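Long-range contacts in divalent-cation tolerance protein CutA (Thermotoga maritima, PDB 1VHF), which is probably involved in resistance toward heavy metals, as a homotrimeric member of the CutA family: residues A[32-37]-A[53-58]; A[6-11]-A[73-78]. One frame throughout, in Å; residues are numbered along the deposited sequence.

Contact 1 of 2, residues A[32-37]-A[53-58]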
# COMPACT_ATOMS: atom_id res chain seq x y z
N PHE A 32 0.43 8.06 -0.75
CA PHE A 32 1.08 6.83 -1.16
C PHE A 32 2.34 7.22 -1.93
O PHE A 32 2.44 8.30 -2.51
CB PHE A 32 0.18 5.95 -2.05
CG PHE A 32 -0.11 6.50 -3.41
CD1 PHE A 32 0.77 6.34 -4.47
CD2 PHE A 32 -1.32 7.18 -3.65
CE1 PHE A 32 0.50 6.86 -5.73
CE2 PHE A 32 -1.58 7.69 -4.90
CZ PHE A 32 -0.69 7.57 -5.96
N ASN A 33 3.29 6.28 -1.93
CA ASN A 33 4.53 6.39 -2.72
C ASN A 33 4.63 5.09 -3.54
O ASN A 33 4.63 4.02 -2.92
CB ASN A 33 5.77 6.55 -1.86
CG ASN A 33 5.93 7.88 -1.17
OD1 ASN A 33 6.85 8.02 -0.36
ND2 ASN A 33 5.12 8.90 -1.43
N ALA A 34 4.69 5.16 -4.87
CA ALA A 34 4.74 3.92 -5.66
C ALA A 34 5.98 3.94 -6.55
O ALA A 34 6.49 5.00 -6.95
CB ALA A 34 3.48 3.81 -6.52
N PHE A 35 6.50 2.75 -6.87
CA PHE A 35 7.72 2.66 -7.68
C PHE A 35 7.80 1.30 -8.39
O PHE A 35 7.19 0.31 -7.96
CB PHE A 35 9.01 2.84 -6.86
CG PHE A 35 9.10 1.99 -5.62
CD1 PHE A 35 8.40 2.33 -4.46
CD2 PHE A 35 9.92 0.86 -5.59
CE1 PHE A 35 8.45 1.55 -3.33
CE2 PHE A 35 10.07 0.13 -4.42
CZ PHE A 35 9.32 0.44 -3.30
N GLU A 36 8.46 1.30 -9.54
CA GLU A 36 8.55 0.08 -10.34
C GLU A 36 9.53 -0.91 -9.72
O GLU A 36 10.61 -0.53 -9.21
CB GLU A 36 8.98 0.43 -11.79
CG GLU A 36 8.68 -0.73 -12.74
CD GLU A 36 9.12 -0.41 -14.17
OE1 GLU A 36 9.52 0.74 -14.43
OE2 GLU A 36 9.05 -1.38 -14.96
N ILE A 37 9.17 -2.19 -9.80
CA ILE A 37 9.99 -3.26 -9.29
C ILE A 37 10.07 -4.43 -10.25
O ILE A 37 9.24 -4.60 -11.16
CB ILE A 37 9.46 -3.82 -7.94
CG1 ILE A 37 8.02 -4.30 -8.06
CG2 ILE A 37 9.56 -2.74 -6.85
CD1 ILE A 37 7.62 -5.17 -6.88
N TRP A 53 4.53 -2.98 -9.87
CA TRP A 53 4.69 -1.70 -9.18
C TRP A 53 4.42 -1.95 -7.70
O TRP A 53 3.43 -2.58 -7.35
CB TRP A 53 3.75 -0.59 -9.69
CG TRP A 53 4.39 0.09 -10.89
CD1 TRP A 53 4.60 -0.46 -12.12
CD2 TRP A 53 4.92 1.40 -10.95
NE1 TRP A 53 5.25 0.42 -12.94
CE2 TRP A 53 5.43 1.60 -12.25
CE3 TRP A 53 4.97 2.45 -10.03
CZ2 TRP A 53 6.05 2.79 -12.63
CZ3 TRP A 53 5.56 3.64 -10.40
CH2 TRP A 53 6.09 3.80 -11.71
N ALA A 54 5.31 -1.47 -6.85
CA ALA A 54 5.12 -1.57 -5.42
C ALA A 54 4.55 -0.22 -4.95
O ALA A 54 4.79 0.80 -5.62
CB ALA A 54 6.46 -1.79 -4.75
N ALA A 55 3.89 -0.26 -3.81
CA ALA A 55 3.44 0.99 -3.23
C ALA A 55 3.43 0.85 -1.72
O ALA A 55 3.21 -0.20 -1.13
CB ALA A 55 2.03 1.34 -3.70
N ILE A 56 3.72 2.00 -1.11
CA ILE A 56 3.65 2.15 0.35
C ILE A 56 2.50 3.16 0.58
O ILE A 56 2.51 4.25 0.02
CB ILE A 56 4.89 2.57 1.09
CG1 ILE A 56 5.61 3.81 0.60
CG2 ILE A 56 5.89 1.37 1.17
CD1 ILE A 56 6.42 4.52 1.68
N PHE A 57 1.61 2.76 1.44
CA PHE A 57 0.41 3.57 1.79
C PHE A 57 0.59 4.04 3.23
O PHE A 57 0.77 3.17 4.10
CB PHE A 57 -0.84 2.69 1.67
CG PHE A 57 -1.05 2.17 0.28
CD1 PHE A 57 -1.45 3.00 -0.74
CD2 PHE A 57 -0.84 0.82 0.01
CE1 PHE A 57 -1.69 2.53 -2.02
CE2 PHE A 57 -1.08 0.33 -1.27
CZ PHE A 57 -1.49 1.18 -2.28
N LYS A 58 0.62 5.34 3.43
CA LYS A 58 0.84 5.85 4.80
C LYS A 58 -0.48 6.21 5.45
O LYS A 58 -1.32 6.91 4.86
CB LYS A 58 1.73 7.13 4.74
CG LYS A 58 3.15 6.71 4.32
CD LYS A 58 4.00 7.90 3.89
CE LYS A 58 3.98 7.96 2.36
NZ LYS A 58 4.00 9.36 1.89
O HOH W 1 6.53 9.59 1.84
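W53 and E36 face each other in a non-hydrogen-bonded pair of an antiparallel hairpin. The indole lies flat under strand 32-37, with CE3 3.5 Å from C of F35. CA of E36 sits over the five-membered ring of W53, 12° off its normal. The chi1 of W53, -85°, sets CG beside its own backbone N, turning the ring under that strand. E36 passes slantwise over the indole, CB near CE2 of W53 and CG 3.6 Å from NE1, its carboxylate plane only 7° from the ring plane. A34 CB packs on W53 CE3 and A55 CB.

N and O of N33 hydrogen-bond to O and N of I56, and N and O of F35 to those of A54. A54 CB sits over one face of the F35 ring, 3.9 Å from CZ, and I37 CG2 touches the same methyl.

A54, A55 and F57 form the tight, buried side, toward strand 3-10. N33, F35 and E36, on the outermost strand, form the solvent side. One water bridges the N33-K58 end, accepting from K58 NZ and donating to N33 OD1. K58 NZ stays 3.5 Å from N33 ND2 without a bond, and also has a weak hydrogen bond to OH of Y94. N33 ND2 turns back to O of F32.

F32 packs on L17 and L24 of helix 13-25, F57 on L23. Strand 3-10 flanks 46-60, where F57 meets F10 and A54 meets Y7.

Contact 2 of 2, residues A[6-11]-A[73-78]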
# COMPACT_ATOMS: atom_id res chain seq x y z
N VAL A 6 1.76 0.55 4.95
CA VAL A 6 1.22 -0.72 4.43
C VAL A 6 1.76 -0.84 2.99
O VAL A 6 1.61 0.05 2.16
CB VAL A 6 -0.31 -0.74 4.45
CG1 VAL A 6 -0.81 -2.02 3.80
CG2 VAL A 6 -0.84 -0.61 5.87
N TYR A 7 2.43 -1.96 2.73
CA TYR A 7 3.05 -2.25 1.45
C TYR A 7 2.25 -3.29 0.66
O TYR A 7 1.69 -4.23 1.21
CB TYR A 7 4.44 -2.87 1.71
CG TYR A 7 5.36 -3.15 0.53
CD1 TYR A 7 5.30 -4.33 -0.17
CD2 TYR A 7 6.33 -2.23 0.16
CE1 TYR A 7 6.17 -4.63 -1.20
CE2 TYR A 7 7.19 -2.49 -0.92
CZ TYR A 7 7.11 -3.69 -1.57
OH TYR A 7 8.01 -3.94 -2.58
N SER A 8 2.19 -3.06 -0.65
CA SER A 8 1.57 -4.06 -1.54
C SER A 8 2.22 -3.90 -2.90
O SER A 8 2.93 -2.93 -3.19
CB SER A 8 0.06 -3.86 -1.61
OG SER A 8 -0.54 -4.93 -2.34
N THR A 9 1.97 -4.88 -3.77
CA THR A 9 2.45 -4.84 -5.14
C THR A 9 1.26 -5.03 -6.09
O THR A 9 0.20 -5.56 -5.72
CB THR A 9 3.55 -5.80 -5.51
OG1 THR A 9 3.06 -7.15 -5.56
CG2 THR A 9 4.72 -5.68 -4.54
N PHE A 10 1.44 -4.47 -7.29
CA PHE A 10 0.40 -4.41 -8.33
C PHE A 10 0.96 -4.76 -9.69
O PHE A 10 2.15 -4.65 -9.93
CB PHE A 10 -0.11 -2.92 -8.39
CG PHE A 10 -0.67 -2.51 -7.05
CD1 PHE A 10 0.17 -1.85 -6.14
CD2 PHE A 10 -1.98 -2.76 -6.70
CE1 PHE A 10 -0.29 -1.52 -4.88
CE2 PHE A 10 -2.44 -2.41 -5.43
CZ PHE A 10 -1.61 -1.77 -4.52
N PRO A 11 0.10 -5.21 -10.60
CA PRO A 11 0.59 -5.62 -11.91
C PRO A 11 1.09 -4.54 -12.80
O PRO A 11 1.84 -4.88 -13.75
CB PRO A 11 -0.64 -6.29 -12.55
CG PRO A 11 -1.80 -5.67 -11.86
CD PRO A 11 -1.34 -5.43 -10.44
N LYS A 73 -10.10 -5.72 -1.28
CA LYS A 73 -11.25 -5.67 -2.18
C LYS A 73 -11.03 -4.97 -3.48
O LYS A 73 -11.79 -5.20 -4.46
CB LYS A 73 -12.47 -5.10 -1.41
CG LYS A 73 -12.99 -6.20 -0.48
CD LYS A 73 -14.12 -5.72 0.43
CE LYS A 73 -14.46 -6.86 1.38
NZ LYS A 73 -15.46 -6.54 2.43
N LEU A 74 -10.07 -4.06 -3.59
CA LEU A 74 -9.75 -3.38 -4.83
C LEU A 74 -8.61 -4.09 -5.59
O LEU A 74 -8.35 -3.77 -6.74
CB LEU A 74 -9.27 -1.94 -4.53
CG LEU A 74 -10.33 -0.99 -3.94
CD1 LEU A 74 -9.69 0.31 -3.47
CD2 LEU A 74 -11.40 -0.69 -5.00
N HIS A 75 -8.02 -5.11 -4.96
CA HIS A 75 -6.80 -5.65 -5.60
C HIS A 75 -7.05 -6.52 -6.78
O HIS A 75 -7.91 -7.42 -6.71
CB HIS A 75 -6.05 -6.47 -4.49
CG HIS A 75 -4.57 -6.27 -4.66
ND1 HIS A 75 -3.90 -6.84 -5.72
CD2 HIS A 75 -3.65 -5.57 -3.95
CE1 HIS A 75 -2.61 -6.51 -5.65
NE2 HIS A 75 -2.44 -5.71 -4.58
N PRO A 76 -6.26 -6.42 -7.84
CA PRO A 76 -6.43 -7.32 -8.98
C PRO A 76 -5.97 -8.72 -8.64
O PRO A 76 -6.34 -9.71 -9.34
CB PRO A 76 -5.58 -6.73 -10.08
CG PRO A 76 -4.59 -5.84 -9.40
CD PRO A 76 -5.23 -5.40 -8.09
N TYR A 77 -5.07 -8.91 -7.69
CA TYR A 77 -4.56 -10.22 -7.29
C TYR A 77 -5.45 -10.90 -6.25
O TYR A 77 -6.00 -10.28 -5.31
CB TYR A 77 -3.14 -10.18 -6.70
CG TYR A 77 -2.05 -9.62 -7.58
CD1 TYR A 77 -2.09 -9.54 -8.95
CD2 TYR A 77 -0.90 -9.18 -6.93
CE1 TYR A 77 -1.03 -9.04 -9.70
CE2 TYR A 77 0.16 -8.66 -7.64
CZ TYR A 77 0.08 -8.57 -9.00
OH TYR A 77 1.15 -8.07 -9.72
N GLU A 78 -5.59 -12.23 -6.41
CA GLU A 78 -6.42 -12.98 -5.49
C GLU A 78 -5.89 -13.08 -4.09
O GLU A 78 -6.59 -12.91 -3.09
CB GLU A 78 -6.60 -14.40 -6.10
CG GLU A 78 -7.49 -15.25 -5.20
CD GLU A 78 -7.68 -16.66 -5.72
OE1 GLU A 78 -7.29 -16.93 -6.87
OE2 GLU A 78 -8.22 -17.48 -4.95
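H75 reaches from the loop after helix 64-74 to the end of strand 3-10. It is the first residue past the helix. From CB, a chi1 of -143°, away from the usual staggered values, swings the imidazole to the strand. ND1 turns back to its own loop and accepts the N-H of Y77 at 3.1 Å, nearly in the ring plane. CD2, on the other branch, lies 3.6 Å from S8 OG and 3.7 Å from F10 CE2. CE1 is 3.0 Å from O of T9. NE2, at the tip, donates to S8 OG at 3.0 Å, with OG tilted 19° from the H75 ring plane. It also makes a weak, bent bond to O of T9, which adds little. The Y77 N bond at ND1 and the S8 OG bond at NE2 together fix the ring's rotation. S8 OG has a second partner in O of A81.

The rings of F10 and H75 are near parallel, 14° between planes, but offset with little overlap, centroids 4.7 Å apart. P76 CD approaches the edge of the F10 ring. P76 CG presses on P11 CD at 3.4 Å, a tight carbon contact.

Y77 and P11 run past each other, Y77 CE1 3.7 Å from P11 CD. Y77 OH lies close to P11 N, but a proline N has no hydrogen to give. OE2 of E52 is the hydrogen-bond partner of both Y77 OH and T9 OG1.

This is a strand end held against the loop that leads from helix 64-74 to strand 82-86, within the ferredoxin-like alpha/beta fold of the CutA family.

Overall arrangement
From the N terminus, strand 3-10 supplies the first half of contact 2. Helix 13-25 then leads to the hairpin of strands 31-43 and 46-60, which contact 1 closes. Helix 64-74 follows, and the loop after it returns to strand 3-10, so contact 2 closes the larger loop. Contact 1 is nested inside it. The two centres are 11 Å apart. They meet at the seam between strands 46-60 and 3-10, where W53 and F57 make probable backbone hydrogen bonds to F10 and V6. Contact 1 joins an outermost strand of this chain's sheet to the next. Contact 2 ties the end of a central strand to the loop leading to strand 82-86.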